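PDB 5DN7: protein FAM179B from Mus musculus, which takes part in building primary cilia, binding microtubules and promoting their polymerisation through an array of HEAT-repeat TOG domains, the second of which is this chain. Local coordinates for residues 126-131 with 256-261; 146-151 with 164-169. One frame throughout, in Å; residues are numbered along the deposited sequence.

Contact 1 of 2, residues 126-131 with 256-261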
ATOM      1  N   GLU A 126      -3.652  -9.649   1.210  1.00 19.84           N
ATOM      2  CA  GLU A 126      -4.850  -8.814   1.183  1.00 19.78           C
ATOM      3  C   GLU A 126      -4.558  -7.314   1.005  1.00 23.81           C
ATOM      4  O   GLU A 126      -5.246  -6.631   0.220  1.00 21.02           O
ATOM      5  CB  GLU A 126      -5.686  -9.047   2.440  1.00 23.17           C
ATOM      6  CG  GLU A 126      -6.164 -10.492   2.546  1.00 26.98           C
ATOM      7  CD  GLU A 126      -6.979 -10.923   1.332  1.00 34.79           C
ATOM      8  OE1 GLU A 126      -7.706 -10.079   0.760  1.00 34.12           O
ATOM      9  OE2 GLU A 126      -6.895 -12.109   0.938  1.00 42.66           O
ATOM     10  N   TYR A 127      -3.546  -6.774   1.681  1.00 19.96           N
ATOM     11  CA  TYR A 127      -3.396  -5.333   1.511  1.00 18.25           C
ATOM     12  C   TYR A 127      -2.805  -4.974   0.141  1.00 22.05           C
ATOM     13  O   TYR A 127      -3.092  -3.894  -0.384  1.00 23.71           O
ATOM     14  CB  TYR A 127      -2.609  -4.680   2.661  1.00 13.97           C
ATOM     15  CG  TYR A 127      -1.143  -4.979   2.859  1.00 21.04           C
ATOM     16  CD1 TYR A 127      -0.185  -4.625   1.910  1.00 16.15           C
ATOM     17  CD2 TYR A 127      -0.701  -5.519   4.074  1.00 15.97           C
ATOM     18  CE1 TYR A 127       1.170  -4.862   2.138  1.00 17.78           C
ATOM     19  CE2 TYR A 127       0.639  -5.754   4.312  1.00 19.11           C
ATOM     20  CZ  TYR A 127       1.570  -5.426   3.350  1.00 21.40           C
ATOM     21  OH  TYR A 127       2.898  -5.671   3.609  1.00 27.15           O
ATOM     22  N   MET A 128      -2.032  -5.868  -0.463  1.00 18.78           N
ATOM     23  CA  MET A 128      -1.573  -5.616  -1.829  1.00 16.55           C
ATOM     24  C   MET A 128      -2.767  -5.614  -2.796  1.00 21.22           C
ATOM     25  O   MET A 128      -2.848  -4.747  -3.719  1.00 21.00           O
ATOM     26  CB  MET A 128      -0.529  -6.648  -2.274  1.00 13.73           C
ATOM     27  CG  MET A 128       0.871  -6.485  -1.655  1.00 19.37           C
ATOM     28  SD  MET A 128       1.503  -4.773  -1.676  1.00 26.39           S
ATOM     29  CE  MET A 128       1.362  -4.324  -3.419  1.00 30.61           C
ATOM     30  N   LYS A 129      -3.693  -6.559  -2.592  1.00 18.39           N
ATOM     31  CA  LYS A 129      -4.934  -6.506  -3.391  1.00 20.07           C
ATOM     32  C   LYS A 129      -5.621  -5.149  -3.260  1.00 23.86           C
ATOM     33  O   LYS A 129      -5.984  -4.493  -4.273  1.00 22.13           O
ATOM     34  CB  LYS A 129      -5.912  -7.610  -2.980  1.00 22.17           C
ATOM     35  CG  LYS A 129      -5.521  -9.013  -3.441  1.00 23.82           C
ATOM     36  CD  LYS A 129      -6.367 -10.039  -2.692  1.00 30.58           C
ATOM     37  CE  LYS A 129      -6.029 -11.449  -3.103  1.00 34.55           C
ATOM     38  NZ  LYS A 129      -6.526 -12.390  -2.060  1.00 43.79           N
ATOM     39  N   ILE A 130      -5.774  -4.703  -2.011  1.00 23.64           N
ATOM     40  CA  ILE A 130      -6.436  -3.415  -1.796  1.00 18.95           C
ATOM     41  C   ILE A 130      -5.716  -2.254  -2.501  1.00 16.79           C
ATOM     42  O   ILE A 130      -6.340  -1.509  -3.265  1.00 21.44           O
ATOM     43  CB  ILE A 130      -6.582  -3.103  -0.302  1.00 18.46           C
ATOM     44  CG1 ILE A 130      -7.584  -4.071   0.317  1.00 19.78           C
ATOM     45  CG2 ILE A 130      -7.115  -1.704  -0.115  1.00 15.32           C
ATOM     46  CD1 ILE A 130      -7.378  -4.306   1.783  1.00 20.03           C
ATOM     47  N   PHE A 131      -4.416  -2.095  -2.265  1.00 19.06           N
ATOM     48  CA  PHE A 131      -3.694  -0.977  -2.874  1.00 13.80           C
ATOM     49  C   PHE A 131      -3.729  -1.006  -4.419  1.00 20.74           C
ATOM     50  O   PHE A 131      -3.812   0.053  -5.041  1.00 20.66           O
ATOM     51  CB  PHE A 131      -2.237  -0.932  -2.382  1.00 18.65           C
ATOM     52  CG  PHE A 131      -2.071  -0.294  -1.023  1.00 22.04           C
ATOM     53  CD1 PHE A 131      -2.331   1.053  -0.843  1.00 23.45           C
ATOM     54  CD2 PHE A 131      -1.657  -1.045   0.074  1.00 23.38           C
ATOM     55  CE1 PHE A 131      -2.190   1.644   0.404  1.00 24.49           C
ATOM     56  CE2 PHE A 131      -1.503  -0.453   1.326  1.00 31.94           C
ATOM     57  CZ  PHE A 131      -1.777   0.901   1.489  1.00 24.60           C
ATOM     58  N   GLN A 256       1.073 -12.666  -7.079  1.00 53.65           N
ATOM     59  CA  GLN A 256       0.435 -12.130  -5.882  1.00 56.21           C
ATOM     60  C   GLN A 256       0.667 -10.628  -5.718  1.00 53.62           C
ATOM     61  O   GLN A 256       0.219 -10.035  -4.736  1.00 68.62           O
ATOM     62  CB  GLN A 256       0.925 -12.875  -4.639  1.00 61.87           C
ATOM     63  CG  GLN A 256       0.490 -14.330  -4.574  1.00 71.62           C
ATOM     64  CD  GLN A 256       1.367 -15.161  -3.658  1.00 89.78           C
ATOM     65  OE1 GLN A 256       0.922 -15.627  -2.609  1.00 99.35           O
ATOM     66  NE2 GLN A 256       2.620 -15.352  -4.051  1.00 93.24           N
ATOM     67  N   GLY A 257       1.362 -10.013  -6.671  1.00 42.35           N
ATOM     68  CA  GLY A 257       1.627  -8.585  -6.592  1.00 30.01           C
ATOM     69  C   GLY A 257       2.790  -8.242  -5.682  1.00 28.04           C
ATOM     70  O   GLY A 257       3.022  -7.076  -5.403  1.00 28.68           O
ATOM     71  N   PHE A 258       3.541  -9.239  -5.217  1.00 24.94           N
ATOM     72  CA  PHE A 258       4.682  -8.961  -4.342  1.00 22.07           C
ATOM     73  C   PHE A 258       5.873  -8.556  -5.185  1.00 23.84           C
ATOM     74  O   PHE A 258       5.987  -8.974  -6.333  1.00 26.39           O
ATOM     75  CB  PHE A 258       5.061 -10.174  -3.479  1.00 27.68           C
ATOM     76  CG  PHE A 258       3.938 -10.689  -2.623  1.00 29.92           C
ATOM     77  CD1 PHE A 258       2.775  -9.960  -2.461  1.00 33.79           C
ATOM     78  CD2 PHE A 258       4.051 -11.899  -1.974  1.00 39.10           C
ATOM     79  CE1 PHE A 258       1.739 -10.432  -1.681  1.00 35.05           C
ATOM     80  CE2 PHE A 258       3.015 -12.376  -1.191  1.00 43.52           C
ATOM     81  CZ  PHE A 258       1.855 -11.633  -1.048  1.00 37.59           C
ATOM     82  N   VAL A 259       6.763  -7.755  -4.610  1.00 21.71           N
ATOM     83  CA  VAL A 259       7.996  -7.388  -5.277  1.00 14.67           C
ATOM     84  C   VAL A 259       9.105  -8.394  -4.958  1.00 18.20           C
ATOM     85  O   VAL A 259       9.400  -8.670  -3.798  1.00 22.62           O
ATOM     86  CB  VAL A 259       8.469  -5.973  -4.874  1.00 19.99           C
ATOM     87  CG1 VAL A 259       9.819  -5.645  -5.507  1.00 16.12           C
ATOM     88  CG2 VAL A 259       7.423  -4.917  -5.256  1.00 24.08           C
ATOM     89  N   GLU A 260       9.727  -8.918  -6.001  1.00 18.63           N
ATOM     90  CA  GLU A 260      10.955  -9.680  -5.861  1.00 19.45           C
ATOM     91  C   GLU A 260      12.115  -8.810  -6.298  1.00 23.75           C
ATOM     92  O   GLU A 260      12.065  -8.219  -7.370  1.00 20.70           O
ATOM     93  CB  GLU A 260      10.916 -10.957  -6.695  1.00 16.78           C
ATOM     94  CG  GLU A 260       9.853 -11.943  -6.271  1.00 21.26           C
ATOM     95  CD  GLU A 260       9.808 -13.165  -7.182  1.00 29.02           C
ATOM     96  OE1 GLU A 260      10.226 -13.054  -8.364  1.00 35.08           O
ATOM     97  OE2 GLU A 260       9.378 -14.248  -6.713  1.00 30.64           O
ATOM     98  N   TYR A 261      13.166  -8.749  -5.487  1.00 15.88           N
ATOM     99  CA  TYR A 261      14.284  -7.862  -5.764  1.00 15.92           C
ATOM    100  C   TYR A 261      15.240  -8.479  -6.762  1.00 16.87           C
ATOM    101  O   TYR A 261      15.372  -9.698  -6.845  1.00 18.53           O
ATOM    102  CB  TYR A 261      15.044  -7.512  -4.471  1.00 21.35           C
ATOM    103  CG  TYR A 261      14.305  -6.598  -3.515  1.00 29.73           C
ATOM    104  CD1 TYR A 261      12.928  -6.401  -3.606  1.00 28.62           C
ATOM    105  CD2 TYR A 261      14.998  -5.899  -2.537  1.00 38.24           C
ATOM    106  CE1 TYR A 261      12.266  -5.561  -2.730  1.00 27.09           C
ATOM    107  CE2 TYR A 261      14.348  -5.068  -1.653  1.00 37.65           C
ATOM    108  CZ  TYR A 261      12.983  -4.903  -1.754  1.00 37.59           C
ATOM    109  OH  TYR A 261      12.357  -4.054  -0.868  1.00 33.18           O
TER
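The ring of Phe258 has CB of Gln256 over the centre of one face, 3.8 Å above the plane, and CG of Met128 comes to it obliquely, 4.0 Å from Phe258 CE1 and just as near to CD1. Lys124, one turn before Met128 on helix 121-138, makes a cation-pi contact with the same ring. The setting is the TOG domain, a solenoid of HEAT-type repeats. Here the turn of a short hairpin near the C terminus, whose strands are 252-253 and 259-260, leans on a helix predicted to belong to HEAT 6, far back along the chain. Met128 carries the contact from the helix side. Its first torsion sets CG anti to the carbonyl carbon (chi1 -74°), beside the ring, and bends at the next two torsions turn SD and CE back toward the carbonyl O of Gly257. The backbones come near each other at this point, with Met128 CA and Gly257 CA 6.5 Å apart. Gly257 itself is explained by its own backbone: at its positive phi (81°) a CB would be jammed against the carbonyl O of Gln256. Thr254 OG1 is hydrogen-bonded to the backbone N of Phe258 and steadies the turn from within. Residues 126-131 and 256-261 meet by van der Waals packing alone; the polar ties come from the preceding turn of the helix, Lys124 at the ring and Gln125, whose NE2 is hydrogen-bonded to Gln256 OE1. The Gln256 side chain is poorly ordered, and this second tie is probably loose. Deeper in the joint, the thioether chain ends with its methyl CE 3.8 Å from Gly257 O.

Contact 2 of 2, residues 146-151 with 164-169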
ATOM      1  N   LEU A 146      -0.426  10.164  -1.218  1.00 25.21           N
ATOM      2  CA  LEU A 146      -1.046   9.928   0.078  1.00 26.46           C
ATOM      3  C   LEU A 146      -0.190   8.954   0.879  1.00 27.14           C
ATOM      4  O   LEU A 146       0.202   9.228   1.991  1.00 27.26           O
ATOM      5  CB  LEU A 146      -2.466   9.386  -0.069  1.00 23.37           C
ATOM      6  CG  LEU A 146      -3.424  10.332  -0.792  1.00 33.70           C
ATOM      7  CD1 LEU A 146      -4.860   9.804  -0.768  1.00 35.76           C
ATOM      8  CD2 LEU A 146      -3.324  11.729  -0.182  1.00 35.63           C
ATOM      9  N   LEU A 147       0.138   7.831   0.260  1.00 27.95           N
ATOM     10  CA  LEU A 147       0.846   6.753   0.924  1.00 22.73           C
ATOM     11  C   LEU A 147       2.235   7.143   1.398  1.00 22.32           C
ATOM     12  O   LEU A 147       2.681   6.709   2.452  1.00 16.40           O
ATOM     13  CB  LEU A 147       0.938   5.563  -0.024  1.00 20.96           C
ATOM     14  CG  LEU A 147       1.480   4.275   0.564  1.00 26.99           C
ATOM     15  CD1 LEU A 147       0.672   3.890   1.827  1.00 19.48           C
ATOM     16  CD2 LEU A 147       1.411   3.185  -0.495  1.00 22.27           C
ATOM     17  N   LEU A 148       2.899   7.987   0.619  1.00 17.87           N
ATOM     18  CA  LEU A 148       4.285   8.352   0.859  1.00 23.67           C
ATOM     19  C   LEU A 148       4.406   9.313   2.014  1.00 24.30           C
ATOM     20  O   LEU A 148       5.478   9.406   2.613  1.00 14.67           O
ATOM     21  CB  LEU A 148       4.926   8.970  -0.390  1.00 22.57           C
ATOM     22  CG  LEU A 148       5.524   7.903  -1.315  1.00 23.80           C
ATOM     23  CD1 LEU A 148       5.856   8.465  -2.711  1.00 27.84           C
ATOM     24  CD2 LEU A 148       6.748   7.350  -0.691  1.00 21.22           C
ATOM     25  N   GLU A 149       3.348   9.962   2.433  1.00 20.69           N
ATOM     26  CA  GLU A 149       3.392  10.690   3.676  1.00 19.76           C
ATOM     27  C   GLU A 149       3.764   9.779   4.855  1.00 31.73           C
ATOM     28  O   GLU A 149       4.270  10.238   5.832  1.00 26.19           O
ATOM     29  CB  GLU A 149       2.104  11.470   3.915  1.00 28.23           C
ATOM     30  CG  GLU A 149       2.062  12.779   3.137  1.00 45.81           C
ATOM     31  CD  GLU A 149       0.723  13.503   3.146  1.00 61.87           C
ATOM     32  OE1 GLU A 149       0.200  13.826   4.221  1.00 67.48           O
ATOM     33  OE2 GLU A 149       0.191  13.791   2.066  1.00 67.74           O
ATOM     34  N   ASN A 150       3.584   8.471   4.698  1.00 22.93           N
ATOM     35  CA  ASN A 150       3.859   7.542   5.786  1.00 16.74           C
ATOM     36  C   ASN A 150       5.292   7.077   5.819  1.00 22.20           C
ATOM     37  O   ASN A 150       5.628   6.151   6.548  1.00 19.04           O
ATOM     38  CB  ASN A 150       2.948   6.333   5.709  1.00 22.63           C
ATOM     39  CG  ASN A 150       1.521   6.694   5.973  1.00 34.72           C
ATOM     40  OD1 ASN A 150       1.089   6.700   7.123  1.00 38.66           O
ATOM     41  ND2 ASN A 150       0.770   7.016   4.909  1.00 24.59           N
ATOM     42  N   LEU A 151       6.147   7.727   5.043  1.00 24.78           N
ATOM     43  CA  LEU A 151       7.583   7.549   5.237  1.00 21.41           C
ATOM     44  C   LEU A 151       8.077   8.161   6.545  1.00 18.95           C
ATOM     45  O   LEU A 151       9.219   7.944   6.931  1.00 22.02           O
ATOM     46  CB  LEU A 151       8.364   8.150   4.078  1.00 20.94           C
ATOM     47  CG  LEU A 151       8.492   7.237   2.859  1.00 20.35           C
ATOM     48  CD1 LEU A 151       9.495   7.858   1.879  1.00 20.00           C
ATOM     49  CD2 LEU A 151       8.896   5.801   3.244  1.00 13.63           C
ATOM     50  N   ASN A 164       7.968  -0.534  -1.058  1.00 11.86           N
ATOM     51  CA  ASN A 164       7.681  -1.669  -1.941  1.00 14.17           C
ATOM     52  C   ASN A 164       6.401  -1.476  -2.754  1.00 16.59           C
ATOM     53  O   ASN A 164       6.309  -1.922  -3.898  1.00 17.40           O
ATOM     54  CB  ASN A 164       7.579  -2.980  -1.153  1.00 12.09           C
ATOM     55  CG  ASN A 164       8.945  -3.547  -0.752  1.00 21.61           C
ATOM     56  OD1 ASN A 164       9.941  -3.406  -1.469  1.00 17.36           O
ATOM     57  ND2 ASN A 164       8.985  -4.202   0.403  1.00 14.00           N
ATOM     58  N   ILE A 165       5.410  -0.825  -2.158  1.00 17.12           N
ATOM     59  CA  ILE A 165       4.156  -0.555  -2.859  1.00 16.68           C
ATOM     60  C   ILE A 165       4.402   0.470  -3.975  1.00 14.09           C
ATOM     61  O   ILE A 165       3.787   0.391  -5.049  1.00 13.44           O
ATOM     62  CB  ILE A 165       3.063  -0.070  -1.870  1.00 17.96           C
ATOM     63  CG1 ILE A 165       2.610  -1.236  -0.987  1.00 19.96           C
ATOM     64  CG2 ILE A 165       1.851   0.501  -2.590  1.00 13.31           C
ATOM     65  CD1 ILE A 165       1.805  -0.772   0.269  1.00 12.03           C
ATOM     66  N   CYS A 166       5.305   1.424  -3.721  1.00 15.97           N
ATOM     67  CA  CYS A 166       5.750   2.305  -4.795  1.00 17.03           C
ATOM     68  C   CYS A 166       6.387   1.506  -5.954  1.00 17.04           C
ATOM     69  O   CYS A 166       6.052   1.731  -7.139  1.00 17.99           O
ATOM     70  CB  CYS A 166       6.730   3.360  -4.260  1.00 20.51           C
ATOM     71  SG  CYS A 166       5.926   4.583  -3.195  1.00 19.80           S
ATOM     72  N   ILE A 167       7.278   0.568  -5.623  1.00 17.28           N
ATOM     73  CA  ILE A 167       7.914  -0.267  -6.655  1.00 17.93           C
ATOM     74  C   ILE A 167       6.871  -1.017  -7.479  1.00 13.27           C
ATOM     75  O   ILE A 167       6.901  -1.041  -8.719  1.00 13.59           O
ATOM     76  CB  ILE A 167       8.877  -1.301  -6.052  1.00 13.89           C
ATOM     77  CG1 ILE A 167      10.033  -0.608  -5.346  1.00 18.15           C
ATOM     78  CG2 ILE A 167       9.396  -2.285  -7.146  1.00 13.07           C
ATOM     79  CD1 ILE A 167      10.844  -1.544  -4.457  1.00 18.68           C
ATOM     80  N   CYS A 168       5.933  -1.613  -6.762  1.00 15.67           N
ATOM     81  CA  CYS A 168       4.854  -2.348  -7.377  1.00 17.69           C
ATOM     82  C   CYS A 168       4.072  -1.464  -8.377  1.00 17.94           C
ATOM     83  O   CYS A 168       3.805  -1.850  -9.534  1.00 13.96           O
ATOM     84  CB  CYS A 168       3.956  -2.890  -6.271  1.00 16.05           C
ATOM     85  SG  CYS A 168       2.500  -3.773  -6.838  1.00 30.63           S
ATOM     86  N   SER A 169       3.732  -0.270  -7.909  1.00 13.12           N
ATOM     87  CA  SER A 169       3.056   0.740  -8.706  1.00 18.65           C
ATOM     88  C   SER A 169       3.818   1.077 -10.003  1.00 19.44           C
ATOM     89  O   SER A 169       3.236   1.101 -11.089  1.00 14.87           O
ATOM     90  CB  SER A 169       2.868   2.008  -7.857  1.00 20.77           C
ATOM     91  OG  SER A 169       1.804   2.798  -8.335  1.00 26.48           O
TER
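Leu147 pushes its CD2 methyl against the branched side chain of Ile165, 3.4 Å from CG2, closer than ordinary van der Waals contact, with Ile165 CB 3.9 Å from the same methyl. The two side chains cross at about a right angle. CD2 is the Leu147 atom that meets Ile165, touching its CG2, CB and CD1. Turning CG of Leu147 anti to the backbone N (chi1 -172°) carries that branch across to the facing helix. Beside this pair, Leu148 cradles the thiol of Cys166: SG lies 3.8 Å from Leu148 CD2, with CG and CD1 of the leucine almost as near, and the sulfur thus rests against the whole isopropyl fork. All four residues are buried, giving an apolar seam between the paired antiparallel helices of a predicted HEAT 7 repeat. The carbonyl O of Leu147 is gripped twice from one face of its plane, by Asn150 N at 3.0 Å and by Asn150 ND2 at 3.1 Å; the side-chain bond is fairly straight (158°), though its donor stands 44° out of the carbonyl plane. Around the seam, Leu147 also packs on Val113 of helix 105-114, Ile165 reaches Phe131 and Met135 of helix 121-138, and Leu148 and Cys166 both meet Leu187 of helix 180-187, so the helix pair 140-148 and 156-172 is wedged between its solenoid neighbours.

In the fold
From the N terminus the chain runs through the helices from 25-32 to 105-114 before reaching residues 126-131 on helix 121-138, then passes straight into helix 140-148 and back along helix 156-172, where contact 2 closes a short loop with 12 residues between its segments. The solenoid runs on through further helices before the hairpin returns residues 256-261 to the earlier helix, closing the much longer loop of contact 1, within which contact 2 is wholly contained. Their centres lie about 12 Å apart, and helix 156-172 joins them: Ile165 CD1 packs on Phe131 CD2, Gly257 O lies by Cys168 SG, and Tyr261 OH probably hydrogen-bonds Asn164 OD1. C-terminal hairpin and mid-solenoid helices are thus tied together.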